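Local coordinates for NAD-dependent formate dehydrogenase gamma subunit (Cupriavidus necator, PDB 6VW7), which carries a [2Fe-2S] cluster in a thioredoxin-like fold and, with the beta subunit, probably relays electrons in the NAD-dependent formate dehydrogenase, at residues Pro33-Ile38 / His72-Gln77. Residues are numbered along the deposited sequence; the frame is centred on the assembly and turned at random.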
ATOM      1  N   PRO A  33     -16.231 -11.449  -3.197  1.00 20.28           N
ATOM      2  CA  PRO A  33     -15.700 -12.681  -2.573  1.00 22.73           C
ATOM      3  C   PRO A  33     -16.015 -13.929  -3.374  1.00 23.97           C
ATOM      4  O   PRO A  33     -15.196 -14.860  -3.428  1.00 23.88           O
ATOM      5  CB  PRO A  33     -16.373 -12.699  -1.194  1.00 23.21           C
ATOM      6  CG  PRO A  33     -16.549 -11.190  -0.882  1.00 22.01           C
ATOM      7  CD  PRO A  33     -16.943 -10.599  -2.215  1.00 21.21           C
ATOM      8  N   ILE A  34     -17.195 -13.986  -3.995  1.00 24.41           N
ATOM      9  CA  ILE A  34     -17.538 -15.148  -4.815  1.00 26.39           C
ATOM     10  C   ILE A  34     -16.625 -15.216  -6.034  1.00 25.37           C
ATOM     11  O   ILE A  34     -16.058 -16.268  -6.348  1.00 23.86           O
ATOM     12  CB  ILE A  34     -19.021 -15.098  -5.227  1.00 23.73           C
ATOM     13  CG1 ILE A  34     -19.916 -15.435  -4.038  1.00 24.28           C
ATOM     14  CG2 ILE A  34     -19.296 -16.027  -6.412  1.00 23.38           C
ATOM     15  CD1 ILE A  34     -21.412 -15.274  -4.316  1.00 23.26           C
ATOM     16  N   LEU A  35     -16.454 -14.087  -6.727  1.00 23.09           N
ATOM     17  CA  LEU A  35     -15.620 -14.075  -7.925  1.00 23.62           C
ATOM     18  C   LEU A  35     -14.176 -14.429  -7.588  1.00 25.39           C
ATOM     19  O   LEU A  35     -13.518 -15.150  -8.346  1.00 28.08           O
ATOM     20  CB  LEU A  35     -15.695 -12.703  -8.611  1.00 22.79           C
ATOM     21  CG  LEU A  35     -17.049 -12.329  -9.234  1.00 24.06           C
ATOM     22  CD1 LEU A  35     -17.049 -10.870  -9.789  1.00 22.62           C
ATOM     23  CD2 LEU A  35     -17.419 -13.301 -10.323  1.00 26.24           C
ATOM     24  N   HIS A  36     -13.666 -13.927  -6.457  1.00 23.65           N
ATOM     25  CA  HIS A  36     -12.325 -14.300  -6.002  1.00 25.10           C
ATOM     26  C   HIS A  36     -12.205 -15.805  -5.755  1.00 23.28           C
ATOM     27  O   HIS A  36     -11.215 -16.436  -6.145  1.00 24.23           O
ATOM     28  CB  HIS A  36     -11.972 -13.535  -4.728  1.00 24.37           C
ATOM     29  CG  HIS A  36     -11.503 -12.130  -4.977  1.00 25.45           C
ATOM     30  ND1 HIS A  36     -10.440 -11.836  -5.805  1.00 25.69           N
ATOM     31  CD2 HIS A  36     -11.955 -10.942  -4.507  1.00 23.95           C
ATOM     32  CE1 HIS A  36     -10.247 -10.528  -5.820  1.00 24.41           C
ATOM     33  NE2 HIS A  36     -11.161  -9.962  -5.052  1.00 24.53           N
ATOM     34  N   GLU A  37     -13.179 -16.395  -5.065  1.00 23.11           N
ATOM     35  CA  GLU A  37     -13.057 -17.820  -4.737  1.00 24.09           C
ATOM     36  C   GLU A  37     -13.135 -18.694  -5.988  1.00 25.60           C
ATOM     37  O   GLU A  37     -12.409 -19.687  -6.099  1.00 25.42           O
ATOM     38  CB  GLU A  37     -14.133 -18.238  -3.732  1.00 21.92           C
ATOM     39  CG  GLU A  37     -14.032 -19.711  -3.262  1.00 33.42           C
ATOM     40  CD  GLU A  37     -12.792 -20.011  -2.413  1.00 37.20           C
ATOM     41  OE1 GLU A  37     -12.008 -19.075  -2.119  1.00 38.42           O
ATOM     42  OE2 GLU A  37     -12.605 -21.197  -2.038  1.00 42.07           O
ATOM     43  N   ILE A  38     -14.005 -18.338  -6.939  1.00 25.36           N
ATOM     44  CA  ILE A  38     -14.056 -19.047  -8.219  1.00 27.10           C
ATOM     45  C   ILE A  38     -12.719 -18.935  -8.946  1.00 26.92           C
ATOM     46  O   ILE A  38     -12.132 -19.939  -9.356  1.00 26.59           O
ATOM     47  CB  ILE A  38     -15.209 -18.517  -9.094  1.00 25.78           C
ATOM     48  CG1 ILE A  38     -16.560 -18.734  -8.405  1.00 26.30           C
ATOM     49  CG2 ILE A  38     -15.192 -19.227 -10.447  1.00 25.43           C
ATOM     50  CD1 ILE A  38     -17.765 -18.114  -9.158  1.00 24.91           C
ATOM     51  N   HIS A  72      -9.947  -5.417 -13.413  1.00 34.08           N
ATOM     52  CA  HIS A  72      -8.846  -6.003 -14.170  0.55 35.05           C
ATOM     53  C   HIS A  72      -8.301  -7.274 -13.532  1.00 32.62           C
ATOM     54  O   HIS A  72      -7.685  -8.089 -14.224  1.00 33.67           O
ATOM     55  CB  HIS A  72      -7.716  -4.975 -14.312  0.55 37.32           C
ATOM     56  CG  HIS A  72      -8.100  -3.751 -15.090  0.55 39.94           C
ATOM     57  ND1 HIS A  72      -7.834  -2.472 -14.647  0.55 39.37           N
ATOM     58  CD2 HIS A  72      -8.712  -3.612 -16.290  0.55 41.33           C
ATOM     59  CE1 HIS A  72      -8.277  -1.598 -15.534  0.55 41.28           C
ATOM     60  NE2 HIS A  72      -8.810  -2.263 -16.542  0.55 41.67           N
ATOM     61  N   HIS A  73      -8.474  -7.443 -12.224  1.00 28.36           N
ATOM     62  CA  HIS A  73      -7.935  -8.640 -11.594  1.00 27.62           C
ATOM     63  C   HIS A  73      -8.599  -9.907 -12.127  1.00 27.11           C
ATOM     64  O   HIS A  73      -7.939 -10.945 -12.237  1.00 30.38           O
ATOM     65  CB  HIS A  73      -8.082  -8.550 -10.071  1.00 27.39           C
ATOM     66  CG  HIS A  73      -7.633  -9.777  -9.343  1.00 25.92           C
ATOM     67  ND1 HIS A  73      -6.309 -10.036  -9.065  1.00 27.19           N
ATOM     68  CD2 HIS A  73      -8.335 -10.818  -8.835  1.00 26.14           C
ATOM     69  CE1 HIS A  73      -6.211 -11.194  -8.429  1.00 27.22           C
ATOM     70  NE2 HIS A  73      -7.426 -11.682  -8.269  1.00 26.03           N
ATOM     71  N   PHE A  74      -9.870  -9.835 -12.522  1.00 26.99           N
ATOM     72  CA  PHE A  74     -10.643 -11.031 -12.873  1.00 27.38           C
ATOM     73  C   PHE A  74     -10.415 -11.412 -14.329  1.00 31.53           C
ATOM     74  O   PHE A  74     -10.442 -10.554 -15.211  1.00 32.40           O
ATOM     75  CB  PHE A  74     -12.139 -10.798 -12.629  1.00 26.17           C
ATOM     76  CG  PHE A  74     -12.496 -10.611 -11.173  1.00 26.53           C
ATOM     77  CD1 PHE A  74     -12.012 -11.483 -10.209  1.00 25.56           C
ATOM     78  CD2 PHE A  74     -13.319  -9.570 -10.773  1.00 25.64           C
ATOM     79  CE1 PHE A  74     -12.330 -11.314  -8.866  1.00 25.51           C
ATOM     80  CE2 PHE A  74     -13.643  -9.392  -9.433  1.00 25.69           C
ATOM     81  CZ  PHE A  74     -13.149 -10.249  -8.480  1.00 25.58           C
ATOM     82  N   ARG A  75     -10.191 -12.693 -14.593  1.00 35.63           N
ATOM     83  CA  ARG A  75     -10.056 -13.156 -15.965  0.57 38.97           C
ATOM     84  C   ARG A  75     -11.166 -14.143 -16.282  1.00 38.55           C
ATOM     85  O   ARG A  75     -11.624 -14.888 -15.412  1.00 37.29           O
ATOM     86  CB  ARG A  75      -8.675 -13.772 -16.242  0.57 41.30           C
ATOM     87  CG  ARG A  75      -8.148 -14.743 -15.214  0.57 41.80           C
ATOM     88  CD  ARG A  75      -6.709 -15.147 -15.556  0.57 42.31           C
ATOM     89  NE  ARG A  75      -5.759 -14.052 -15.368  0.57 42.49           N
ATOM     90  CZ  ARG A  75      -5.125 -13.412 -16.350  0.57 41.95           C
ATOM     91  NH1 ARG A  75      -5.320 -13.754 -17.618  0.57 43.35           N
ATOM     92  NH2 ARG A  75      -4.285 -12.431 -16.061  0.57 39.40           N
ATOM     93  N   GLN A  76     -11.621 -14.105 -17.531  1.00 41.86           N
ATOM     94  CA  GLN A  76     -12.705 -14.955 -18.001  1.00 44.54           C
ATOM     95  C   GLN A  76     -12.222 -16.146 -18.816  1.00 42.87           C
ATOM     96  O   GLN A  76     -13.047 -16.916 -19.306  1.00 43.55           O
ATOM     97  CB  GLN A  76     -13.703 -14.123 -18.815  1.00 48.18           C
ATOM     98  CG  GLN A  76     -14.466 -13.143 -17.950  1.00 50.53           C
ATOM     99  CD  GLN A  76     -15.383 -12.228 -18.737  1.00 55.31           C
ATOM    100  OE1 GLN A  76     -16.608 -12.385 -18.708  1.00 58.20           O
ATOM    101  NE2 GLN A  76     -14.796 -11.248 -19.429  1.00 54.75           N
ATOM    102  N   GLN A  77     -10.916 -16.297 -18.996  1.00 42.07           N
ATOM    103  CA  GLN A  77     -10.326 -17.442 -19.668  1.00 42.46           C
ATOM    104  C   GLN A  77      -9.056 -17.817 -18.922  1.00 41.30           C
ATOM    105  O   GLN A  77      -8.416 -16.949 -18.321  1.00 36.47           O
ATOM    106  CB  GLN A  77     -10.002 -17.131 -21.140  1.00 44.06           C
TER
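One face of the Phe74 ring is covered by Leu35, and the rim of the same ring turns into one face of His36. Leu35 CB sits 3.9 Å from the Phe74 ring centroid, 25° off the normal, in a CH-pi contact displaced toward CZ and CE1. Leu35 CD1 lies on the same side of the ring plane, 3.7 Å from Phe74 CE2; the two side chains cross at about a right angle. Against His36 the phenylalanine makes an edge-to-face pair, with centroids 5.0 Å apart and planes at 57°; Phe74 CE1 lies 3.6 Å from His36 ND1, over the imidazole face but shifted toward its rim. His73 meets the same imidazole near its plane, at the edge, where His73 CD2 comes to 3.6 Å from His36 CE1. Those two histidine rings are set obliquely, 5.3 Å between centroids. The first torsion of His36 puts CG beside the backbone N and brings the imidazole within reach of both aromatics. In His73 CG is instead anti to the backbone N (chi1 176°), which carries its ring to the His36 edge. No hydrogen bond joins the two segments directly; aromatic and apolar packing makes the contact, while His36 NE2 makes a weak hydrogen bond to Lys265 O of the beta subunit. Gln39, farther along helix 31-42, does bond the loop backbone, through His73 O and Arg75 N. Leu35 is also packed on Val67 and Ile68 of helix 61-70 and Ile53 of helix 50-57. The contact thus fastens the start of the linker between helix 61-70 and strand 82-87 onto the N-terminal helical bundle, before the chain runs on to that strand and the thioredoxin-like sheet.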